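Local coordinates for acyl-CoA Binding Protein (PDB 3FP5), which probably binds acyl-CoA esters, the activated form of fatty acids, and so serves their handling in lipid metabolism, at residues Ser1-Val12 and Glu74-Leu84; Lys20-Gln28 and Ile87-Ser96. All coordinates share one frame; numbering follows the deposited sequence.

Contact 1: Ser1-Val12 and Glu74-Leu84; sequences SHMSKAKFDKAV and EVAYQKYVEKL. With ZN (zinc ion), chain B.
M3 lies bent along helix 74-84, and its own backbone N-H is held by E74. CG stands opposite the backbone N (chi1 -176°), which carries the chain in over the helix. CB rests 3.7 Å from Q78 CA, CG meets Y77 CB at 3.8 Å, and two further bends fold SD back onto both methyls of V81. The end methyl CE finishes 3.7 Å from V81 CG1. A flexible thioether suits this place, because it can follow the uneven helix surface just before helix 5-12 begins. S4 starts that helix as its N-cap, OG accepting from K7 N.

Beyond it, F8 enters an aromatic cluster. One face of its ring receives Y77 CD1, 3.4 Å from F8 CG; V12 CG2 covers the opposite face. The edge of F8 points to the face of Y80, the planes 72° apart, while K5 CA sits over a face of Y77 in a CH-pi contact. The axes of segments 5-12 and 74-84 pass 9.0 Å apart at 43°; between them A11 is small enough to let Y80 CE2, V81 CG2 and L84 CD2 crowd round its CB. Y80 OH hydrogen-bonds a molecule probably from the crystallisation liquor, of a kind that often marks a pocket.

At the N-terminal end the chemistry turns polar. Zinc joins H2 ND1 and E74 OE2, each 2.1 Å from the metal, and two waters are further ligands. The same OE2 accepts M3 N at 3.0 Å through its anti lone pair, so one carboxylate oxygen grips both metal and backbone. Apolar and aromatic packing thus ties together these roughly co-directional helices of the acyl-CoA binding protein fold, and coordination fastens the N-terminal tail to helix 73-91.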
loop_
_atom_site.group_PDB
_atom_site.type_symbol
_atom_site.label_atom_id
_atom_site.label_comp_id
_atom_site.label_asym_id
_atom_site.label_seq_id
_atom_site.Cartn_x
_atom_site.Cartn_y
_atom_site.Cartn_z
ATOM N N SER A 1 -12.051 1.004 -11.581
ATOM C CA SER A 1 -12.718 2.223 -11.127
ATOM C C SER A 1 -11.732 3.363 -10.866
ATOM O O SER A 1 -10.583 3.141 -10.482
ATOM C CB SER A 1 -13.545 1.954 -9.863
ATOM O OG SER A 1 -14.691 1.167 -10.144
ATOM N N HIS A 2 -12.205 4.585 -11.070
ATOM C CA HIS A 2 -11.417 5.788 -10.856
ATOM C C HIS A 2 -10.928 5.899 -9.413
ATOM O O HIS A 2 -11.701 5.736 -8.472
ATOM C CB HIS A 2 -12.258 7.016 -11.206
ATOM C CG HIS A 2 -11.602 8.325 -10.886
ATOM N ND1 HIS A 2 -10.623 8.881 -11.682
ATOM C CD2 HIS A 2 -11.804 9.201 -9.874
ATOM C CE1 HIS A 2 -10.239 10.036 -11.164
ATOM N NE2 HIS A 2 -10.943 10.254 -10.069
ATOM N N MET A 3 -9.640 6.175 -9.250
ATOM C CA MET A 3 -9.106 6.527 -7.938
ATOM C C MET A 3 -8.197 7.732 -8.108
ATOM O O MET A 3 -7.325 7.734 -8.973
ATOM C CB MET A 3 -8.325 5.362 -7.327
ATOM C CG MET A 3 -7.822 5.644 -5.908
ATOM S SD MET A 3 -9.174 5.942 -4.754
ATOM C CE MET A 3 -9.956 4.337 -4.689
ATOM N N SER A 4 -8.399 8.748 -7.277
ATOM C CA SER A 4 -7.608 9.971 -7.345
ATOM C C SER A 4 -6.261 9.847 -6.643
ATOM O O SER A 4 -6.112 9.091 -5.678
ATOM C CB SER A 4 -8.377 11.134 -6.716
ATOM O OG SER A 4 -8.481 10.966 -5.304
ATOM N N LYS A 5 -5.285 10.616 -7.114
ATOM C CA LYS A 5 -3.999 10.683 -6.433
ATOM C C LYS A 5 -4.204 11.152 -4.992
ATOM O O LYS A 5 -3.506 10.703 -4.096
ATOM C CB LYS A 5 -3.039 11.630 -7.146
ATOM C CG LYS A 5 -1.633 11.641 -6.551
ATOM C CD LYS A 5 -0.719 12.554 -7.344
ATOM C CE LYS A 5 0.700 12.527 -6.807
ATOM N NZ LYS A 5 0.829 13.217 -5.490
ATOM N N ALA A 6 -5.166 12.046 -4.778
ATOM C CA ALA A 6 -5.406 12.586 -3.435
ATOM C C ALA A 6 -5.799 11.486 -2.453
ATOM O O ALA A 6 -5.325 11.456 -1.303
ATOM C CB ALA A 6 -6.482 13.668 -3.480
ATOM N N LYS A 7 -6.680 10.586 -2.887
ATOM C CA LYS A 7 -7.080 9.498 -1.999
ATOM C C LYS A 7 -5.914 8.527 -1.758
ATOM O O LYS A 7 -5.716 8.030 -0.641
ATOM C CB LYS A 7 -8.312 8.770 -2.531
ATOM C CG LYS A 7 -9.609 9.560 -2.320
ATOM C CD LYS A 7 -10.810 8.738 -2.726
ATOM C CE LYS A 7 -12.068 9.594 -2.791
ATOM N NZ LYS A 7 -12.414 10.207 -1.476
ATOM N N PHE A 8 -5.133 8.261 -2.801
ATOM C CA PHE A 8 -3.903 7.488 -2.633
ATOM C C PHE A 8 -2.973 8.150 -1.616
ATOM O O PHE A 8 -2.474 7.491 -0.705
ATOM C CB PHE A 8 -3.190 7.335 -3.983
ATOM C CG PHE A 8 -1.800 6.768 -3.878
ATOM C CD1 PHE A 8 -1.609 5.415 -3.627
ATOM C CD2 PHE A 8 -0.684 7.594 -4.007
ATOM C CE1 PHE A 8 -0.315 4.878 -3.531
ATOM C CE2 PHE A 8 0.621 7.072 -3.900
ATOM C CZ PHE A 8 0.805 5.713 -3.670
ATOM N N ASP A 9 -2.747 9.453 -1.755
ATOM C CA ASP A 9 -1.811 10.136 -0.861
ATOM C C ASP A 9 -2.314 10.088 0.595
ATOM O O ASP A 9 -1.533 9.891 1.528
ATOM C CB ASP A 9 -1.570 11.575 -1.324
ATOM C CG ASP A 9 -0.762 11.653 -2.629
ATOM O OD1 ASP A 9 -0.115 10.659 -3.000
ATOM O OD2 ASP A 9 -0.760 12.720 -3.261
ATOM N N LYS A 10 -3.619 10.227 0.788
ATOM C CA LYS A 10 -4.178 10.120 2.142
ATOM C C LYS A 10 -3.969 8.704 2.703
ATOM O O LYS A 10 -3.571 8.530 3.864
ATOM C CB LYS A 10 -5.664 10.505 2.141
ATOM C CG LYS A 10 -6.350 10.491 3.519
ATOM C CD LYS A 10 -5.605 11.329 4.578
ATOM C CE LYS A 10 -5.598 12.809 4.229
ATOM N NZ LYS A 10 -5.005 13.678 5.287
ATOM N N ALA A 11 -4.222 7.689 1.884
ATOM C CA ALA A 11 -3.997 6.307 2.289
ATOM C C ALA A 11 -2.537 6.072 2.711
ATOM O O ALA A 11 -2.279 5.407 3.717
ATOM C CB ALA A 11 -4.396 5.335 1.169
ATOM N N VAL A 12 -1.596 6.600 1.930
ATOM C CA VAL A 12 -0.171 6.472 2.236
ATOM C C VAL A 12 0.148 7.110 3.597
ATOM O O VAL A 12 0.846 6.521 4.419
ATOM C CB VAL A 12 0.683 7.131 1.136
ATOM C CG1 VAL A 12 2.149 7.269 1.573
ATOM C CG2 VAL A 12 0.577 6.321 -0.151
ATOM N N GLU A 74 -2.915 4.640 -12.033
ATOM C CA GLU A 74 -4.264 4.707 -11.487
ATOM C C GLU A 74 -4.731 3.389 -10.875
ATOM O O GLU A 74 -5.378 3.381 -9.829
ATOM C CB GLU A 74 -5.279 5.207 -12.489
ATOM C CG GLU A 74 -6.585 5.485 -11.764
ATOM C CD GLU A 74 -7.572 6.231 -12.593
ATOM O OE1 GLU A 74 -7.309 6.479 -13.791
ATOM O OE2 GLU A 74 -8.605 6.602 -12.010
ATOM N N VAL A 75 -4.401 2.270 -11.508
ATOM C CA VAL A 75 -4.733 0.991 -10.895
ATOM C C VAL A 75 -3.965 0.815 -9.579
ATOM O O VAL A 75 -4.507 0.326 -8.583
ATOM C CB VAL A 75 -4.508 -0.176 -11.868
ATOM C CG1 VAL A 75 -4.649 -1.507 -11.136
ATOM C CG2 VAL A 75 -5.523 -0.073 -13.024
ATOM N N ALA A 76 -2.707 1.245 -9.571
ATOM C CA ALA A 76 -1.889 1.203 -8.362
ATOM C C ALA A 76 -2.545 2.014 -7.241
ATOM O O ALA A 76 -2.639 1.532 -6.112
ATOM C CB ALA A 76 -0.477 1.717 -8.639
ATOM N N TYR A 77 -2.993 3.232 -7.563
ATOM C CA TYR A 77 -3.750 4.052 -6.604
ATOM C C TYR A 77 -4.929 3.274 -6.045
ATOM O O TYR A 77 -5.144 3.235 -4.833
ATOM C CB TYR A 77 -4.342 5.297 -7.268
ATOM C CG TYR A 77 -3.365 6.354 -7.722
ATOM C CD1 TYR A 77 -2.067 6.407 -7.226
ATOM C CD2 TYR A 77 -3.763 7.324 -8.642
ATOM C CE1 TYR A 77 -1.180 7.396 -7.650
ATOM C CE2 TYR A 77 -2.889 8.307 -9.068
ATOM C CZ TYR A 77 -1.599 8.339 -8.575
ATOM O OH TYR A 77 -0.735 9.328 -8.997
ATOM N N GLN A 78 -5.697 2.673 -6.946
ATOM C CA GLN A 78 -6.925 1.984 -6.574
ATOM C C GLN A 78 -6.652 0.778 -5.674
ATOM O O GLN A 78 -7.280 0.614 -4.625
ATOM C CB GLN A 78 -7.676 1.546 -7.828
ATOM C CG GLN A 78 -8.959 0.817 -7.505
ATOM C CD GLN A 78 -9.575 0.171 -8.723
ATOM O OE1 GLN A 78 -8.920 0.013 -9.757
ATOM N NE2 GLN A 78 -10.843 -0.207 -8.610
ATOM N N LYS A 79 -5.705 -0.061 -6.086
ATOM C CA LYS A 79 -5.358 -1.255 -5.332
ATOM C C LYS A 79 -4.833 -0.920 -3.934
ATOM O O LYS A 79 -5.154 -1.603 -2.961
ATOM C CB LYS A 79 -4.322 -2.076 -6.107
ATOM C CG LYS A 79 -4.880 -2.697 -7.382
ATOM C CD LYS A 79 -6.119 -3.512 -7.064
ATOM C CE LYS A 79 -6.638 -4.249 -8.292
ATOM N NZ LYS A 79 -7.921 -4.953 -8.003
ATOM N N TYR A 80 -4.020 0.127 -3.844
ATOM C CA TYR A 80 -3.437 0.545 -2.571
ATOM C C TYR A 80 -4.546 1.024 -1.625
ATOM O O TYR A 80 -4.665 0.557 -0.477
ATOM C CB TYR A 80 -2.399 1.654 -2.811
ATOM C CG TYR A 80 -1.572 2.006 -1.594
ATOM C CD1 TYR A 80 -0.246 1.583 -1.466
ATOM C CD2 TYR A 80 -2.116 2.769 -0.566
ATOM C CE1 TYR A 80 0.507 1.918 -0.328
ATOM C CE2 TYR A 80 -1.373 3.104 0.559
ATOM C CZ TYR A 80 -0.070 2.677 0.677
ATOM O OH TYR A 80 0.638 3.027 1.813
ATOM N N VAL A 81 -5.368 1.951 -2.112
ATOM C CA VAL A 81 -6.468 2.481 -1.297
ATOM C C VAL A 81 -7.420 1.364 -0.866
ATOM O O VAL A 81 -7.784 1.243 0.311
ATOM C CB VAL A 81 -7.244 3.592 -2.041
ATOM C CG1 VAL A 81 -8.546 3.944 -1.287
ATOM C CG2 VAL A 81 -6.351 4.819 -2.228
ATOM N N GLU A 82 -7.817 0.532 -1.819
ATOM C CA GLU A 82 -8.731 -0.557 -1.516
ATOM C C GLU A 82 -8.187 -1.554 -0.486
ATOM O O GLU A 82 -8.944 -2.041 0.362
ATOM C CB GLU A 82 -9.152 -1.262 -2.803
ATOM C CG GLU A 82 -10.151 -0.442 -3.594
ATOM C CD GLU A 82 -10.548 -1.117 -4.886
ATOM O OE1 GLU A 82 -9.940 -2.156 -5.229
ATOM O OE2 GLU A 82 -11.470 -0.601 -5.550
ATOM N N LYS A 83 -6.887 -1.847 -0.540
ATOM C CA LYS A 83 -6.290 -2.732 0.455
ATOM C C LYS A 83 -6.380 -2.118 1.854
ATOM O O LYS A 83 -6.680 -2.809 2.831
ATOM C CB LYS A 83 -4.829 -3.041 0.125
ATOM C CG LYS A 83 -4.140 -3.933 1.162
ATOM C CD LYS A 83 -4.895 -5.239 1.339
ATOM C CE LYS A 83 -4.769 -6.106 0.091
ATOM N NZ LYS A 83 -5.441 -7.416 0.267
ATOM N N LEU A 84 -6.113 -0.821 1.954
ATOM C CA LEU A 84 -6.219 -0.152 3.246
ATOM C C LEU A 84 -7.672 -0.175 3.731
ATOM O O LEU A 84 -7.947 -0.452 4.910
ATOM C CB LEU A 84 -5.706 1.289 3.153
ATOM C CG LEU A 84 -5.858 2.096 4.445
ATOM C CD1 LEU A 84 -5.138 1.396 5.619
ATOM C CD2 LEU A 84 -5.333 3.510 4.250
HETATM ZN ZN ZN B . -9.704 7.804 -13.290
HETATM O O HOH W 1 -8.194 2.245 -11.101
HETATM O O HOH W 2 -7.985 8.579 -12.323
HETATM O O HOH W 3 -11.074 6.333 -14.164
#

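Contact 2: Lys20-Gln28 and Ile87-Ser96; sequences KDGPIKPTQ and ILKKADTEES
The carboxylate of E95 has the end methyl of I24 over one face, CD1 lying 3.9 Å from E95 CD. From the same side the ring of P23 crosses the E95 side chain at about a right angle, its CG 4.1 Å from E95 OE1, while E95 OE2 makes a weak hydrogen bond to Y99 OH. The other small ring, P26, presents CB to I87 CD1 at 4.2 Å and also touches F34 of helix 28-42. Prolines fit this irregular loop: they stiffen the chain without helix or strand bonding, and offer compact apolar rings.

I24 does most of the touching, and its branches divide the work. Because CG1 stands anti to the carbonyl carbon (chi1 -59°), it passes A91 CB at 4.1 Å and sends CD1 onward to S96 CB at 3.8 Å. CG2 takes the other direction, toward L88 CD2 at 3.9 Å and, more distantly, I87. Trimming I24 to an alanine would probably open a gap between A91, L88 and S96 and leave the E95 carboxylate without its methyl cover.

D92, just past the end of helix 73-91, takes a positive phi (57°), and the chain turns into the next helix. A capping box fixes this start: S96 N donates to T93 OG1 at 3.0 Å, and T93 N donates to S96 OG at 2.9 Å. A serine suits the site, offering a hydroxyl to the cap and a slim CB to the isoleucine.

Chemically, then, the two segments are joined by dispersion between aliphatic groups, whereas the polar bonds described here work within the turn or within helix 94-105. The loop after helix 5-17 packs its apolar residues against the junction of the last two helices.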
loop_
_atom_site.group_PDB
_atom_site.type_symbol
_atom_site.label_atom_id
_atom_site.label_comp_id
_atom_site.label_asym_id
_atom_site.label_seq_id
_atom_site.Cartn_x
_atom_site.Cartn_y
_atom_site.Cartn_z
ATOM N N LYS A 20 3.981 -0.368 14.649
ATOM C CA LYS A 20 4.252 -1.779 14.379
ATOM C C LYS A 20 3.358 -2.665 15.243
ATOM O O LYS A 20 2.908 -3.724 14.808
ATOM C CB LYS A 20 5.725 -2.129 14.614
ATOM C CG LYS A 20 6.152 -3.421 13.915
ATOM C CD LYS A 20 7.101 -4.264 14.766
ATOM C CE LYS A 20 8.529 -3.736 14.735
ATOM N NZ LYS A 20 9.489 -4.674 15.397
ATOM N N ASP A 21 3.107 -2.215 16.468
ATOM C CA ASP A 21 2.220 -2.910 17.389
ATOM C C ASP A 21 1.005 -2.019 17.598
ATOM O O ASP A 21 1.127 -0.902 18.098
ATOM C CB ASP A 21 2.946 -3.166 18.723
ATOM C CG ASP A 21 2.107 -3.966 19.724
ATOM O OD1 ASP A 21 1.822 -5.161 19.468
ATOM O OD2 ASP A 21 1.765 -3.407 20.792
ATOM N N GLY A 22 -0.163 -2.499 17.186
ATOM C CA GLY A 22 -1.386 -1.734 17.335
ATOM C C GLY A 22 -2.602 -2.513 16.880
ATOM O O GLY A 22 -2.476 -3.590 16.300
ATOM N N PRO A 23 -3.796 -1.971 17.148
ATOM C CA PRO A 23 -5.075 -2.589 16.777
ATOM C C PRO A 23 -5.341 -2.556 15.268
ATOM O O PRO A 23 -6.139 -3.351 14.768
ATOM C CB PRO A 23 -6.103 -1.730 17.532
ATOM C CG PRO A 23 -5.384 -0.432 17.788
ATOM C CD PRO A 23 -3.994 -0.871 18.107
ATOM N N ILE A 24 -4.690 -1.644 14.553
ATOM C CA ILE A 24 -4.796 -1.619 13.097
ATOM C C ILE A 24 -3.441 -1.990 12.522
ATOM O O ILE A 24 -2.532 -1.161 12.455
ATOM C CB ILE A 24 -5.249 -0.246 12.566
ATOM C CG1 ILE A 24 -6.615 0.137 13.145
ATOM C CG2 ILE A 24 -5.295 -0.261 11.035
ATOM C CD1 ILE A 24 -6.987 1.589 12.914
ATOM N N LYS A 25 -3.307 -3.248 12.122
ATOM C CA LYS A 25 -1.999 -3.792 11.793
ATOM C C LYS A 25 -2.021 -4.620 10.514
ATOM O O LYS A 25 -2.572 -5.723 10.493
ATOM C CB LYS A 25 -1.485 -4.654 12.946
ATOM C CG LYS A 25 -0.034 -5.082 12.797
ATOM C CD LYS A 25 0.337 -6.135 13.834
ATOM C CE LYS A 25 1.843 -6.308 13.933
ATOM N NZ LYS A 25 2.492 -6.380 12.593
ATOM N N PRO A 26 -1.407 -4.095 9.446
ATOM C CA PRO A 26 -1.272 -4.884 8.218
ATOM C C PRO A 26 -0.392 -6.092 8.484
ATOM O O PRO A 26 0.570 -5.989 9.250
ATOM C CB PRO A 26 -0.549 -3.927 7.264
ATOM C CG PRO A 26 -0.783 -2.557 7.831
ATOM C CD PRO A 26 -0.791 -2.764 9.317
ATOM N N THR A 27 -0.718 -7.222 7.868
ATOM C CA THR A 27 0.134 -8.401 7.955
ATOM C C THR A 27 1.405 -8.199 7.129
ATOM O O THR A 27 1.538 -7.219 6.388
ATOM C CB THR A 27 -0.584 -9.655 7.435
ATOM O OG1 THR A 27 -0.837 -9.505 6.035
ATOM C CG2 THR A 27 -1.901 -9.871 8.174
ATOM N N GLN A 28 2.345 -9.124 7.269
ATOM C CA GLN A 28 3.577 -9.069 6.500
ATOM C C GLN A 28 3.254 -9.041 5.007
ATOM O O GLN A 28 3.780 -8.211 4.266
ATOM C CB GLN A 28 4.461 -10.273 6.845
ATOM C CG GLN A 28 5.615 -10.513 5.899
ATOM C CD GLN A 28 6.447 -11.711 6.317
ATOM O OE1 GLN A 28 6.679 -11.937 7.506
ATOM N NE2 GLN A 28 6.901 -12.488 5.339
ATOM N N ILE A 87 -8.508 -3.527 5.111
ATOM C CA ILE A 87 -7.891 -3.712 6.418
ATOM C C ILE A 87 -8.620 -2.933 7.516
ATOM O O ILE A 87 -8.814 -3.444 8.621
ATOM C CB ILE A 87 -6.399 -3.320 6.383
ATOM C CG1 ILE A 87 -5.600 -4.388 5.644
ATOM C CG2 ILE A 87 -5.855 -3.115 7.791
ATOM C CD1 ILE A 87 -4.196 -3.932 5.228
ATOM N N LEU A 88 -9.025 -1.703 7.207
ATOM C CA LEU A 88 -9.711 -0.863 8.180
ATOM C C LEU A 88 -11.071 -1.463 8.491
ATOM O O LEU A 88 -11.510 -1.449 9.631
ATOM C CB LEU A 88 -9.874 0.564 7.647
ATOM C CG LEU A 88 -8.572 1.354 7.470
ATOM C CD1 LEU A 88 -8.842 2.675 6.783
ATOM C CD2 LEU A 88 -7.902 1.577 8.822
ATOM N N LYS A 89 -11.730 -2.003 7.469
ATOM C CA LYS A 89 -13.057 -2.584 7.671
ATOM C C LYS A 89 -12.975 -3.836 8.539
ATOM O O LYS A 89 -13.819 -4.055 9.414
ATOM C CB LYS A 89 -13.729 -2.884 6.331
ATOM C CG LYS A 89 -14.118 -1.631 5.569
ATOM C CD LYS A 89 -14.726 -1.968 4.213
ATOM C CE LYS A 89 -15.060 -0.704 3.427
ATOM N NZ LYS A 89 -15.521 -1.009 2.035
ATOM N N LYS A 90 -11.944 -4.638 8.308
ATOM C CA LYS A 90 -11.688 -5.839 9.093
ATOM C C LYS A 90 -11.327 -5.506 10.550
ATOM O O LYS A 90 -11.709 -6.229 11.471
ATOM C CB LYS A 90 -10.566 -6.650 8.447
ATOM C CG LYS A 90 -10.239 -7.953 9.151
ATOM C CD LYS A 90 -11.321 -8.988 8.912
ATOM C CE LYS A 90 -10.989 -10.305 9.593
ATOM N NZ LYS A 90 -12.138 -11.254 9.537
ATOM N N ALA A 91 -10.582 -4.422 10.753
ATOM C CA ALA A 91 -10.220 -3.994 12.106
ATOM C C ALA A 91 -11.477 -3.600 12.873
ATOM O O ALA A 91 -11.638 -3.937 14.051
ATOM C CB ALA A 91 -9.239 -2.842 12.068
ATOM N N ASP A 92 -12.350 -2.857 12.202
ATOM C CA ASP A 92 -13.693 -2.608 12.696
ATOM C C ASP A 92 -13.712 -1.955 14.083
ATOM O O ASP A 92 -14.380 -2.432 15.011
ATOM C CB ASP A 92 -14.478 -3.918 12.712
ATOM C CG ASP A 92 -15.927 -3.723 13.096
ATOM O OD1 ASP A 92 -16.581 -2.815 12.531
ATOM O OD2 ASP A 92 -16.406 -4.483 13.965
ATOM N N THR A 93 -12.964 -0.867 14.220
ATOM C CA THR A 93 -12.967 -0.077 15.447
ATOM C C THR A 93 -13.434 1.339 15.125
ATOM O O THR A 93 -13.526 1.729 13.957
ATOM C CB THR A 93 -11.566 -0.015 16.099
ATOM O OG1 THR A 93 -10.655 0.672 15.234
ATOM C CG2 THR A 93 -11.030 -1.419 16.380
ATOM N N GLU A 94 -13.736 2.120 16.154
ATOM C CA GLU A 94 -14.121 3.500 15.913
ATOM C C GLU A 94 -12.959 4.249 15.286
ATOM O O GLU A 94 -13.159 5.166 14.492
ATOM C CB GLU A 94 -14.551 4.169 17.221
ATOM C CG GLU A 94 -15.868 3.626 17.748
ATOM C CD GLU A 94 -17.019 3.935 16.809
ATOM O OE1 GLU A 94 -17.019 5.030 16.208
ATOM O OE2 GLU A 94 -17.923 3.084 16.672
ATOM N N GLU A 95 -11.741 3.855 15.649
ATOM C CA GLU A 95 -10.551 4.466 15.066
ATOM C C GLU A 95 -10.462 4.151 13.570
ATOM O O GLU A 95 -10.263 5.054 12.755
ATOM C CB GLU A 95 -9.282 4.003 15.785
ATOM C CG GLU A 95 -7.994 4.578 15.188
ATOM C CD GLU A 95 -6.738 4.090 15.895
ATOM O OE1 GLU A 95 -6.849 3.232 16.799
ATOM O OE2 GLU A 95 -5.635 4.574 15.549
ATOM N N SER A 96 -10.633 2.882 13.209
ATOM C CA SER A 96 -10.576 2.503 11.798
ATOM C C SER A 96 -11.718 3.160 11.005
ATOM O O SER A 96 -11.530 3.558 9.854
ATOM C CB SER A 96 -10.549 0.977 11.604
ATOM O OG SER A 96 -11.807 0.372 11.818
#

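How the contacts relate
From the N terminus, the tail and helix 5-17 come first; contact 1 closes a long loop by returning residues 74-84 to them, with helices 28-42 and 56-66 inside it. Next comes the connector 20-28, which waits for 87-96 before contact 2 closes a second loop of similar span. Since the four segments alternate along the sequence, the loops cross instead of nesting. Helix 73-91 serves both: its early turns take part in contact 1, its last in contact 2, the centres about 18 Å apart. Contact 1 pairs the N-terminal tail and helix 5-17 with the early part of helix 73-91, and contact 2 fastens the inter-helix loop to the turn leading into helix 94-105.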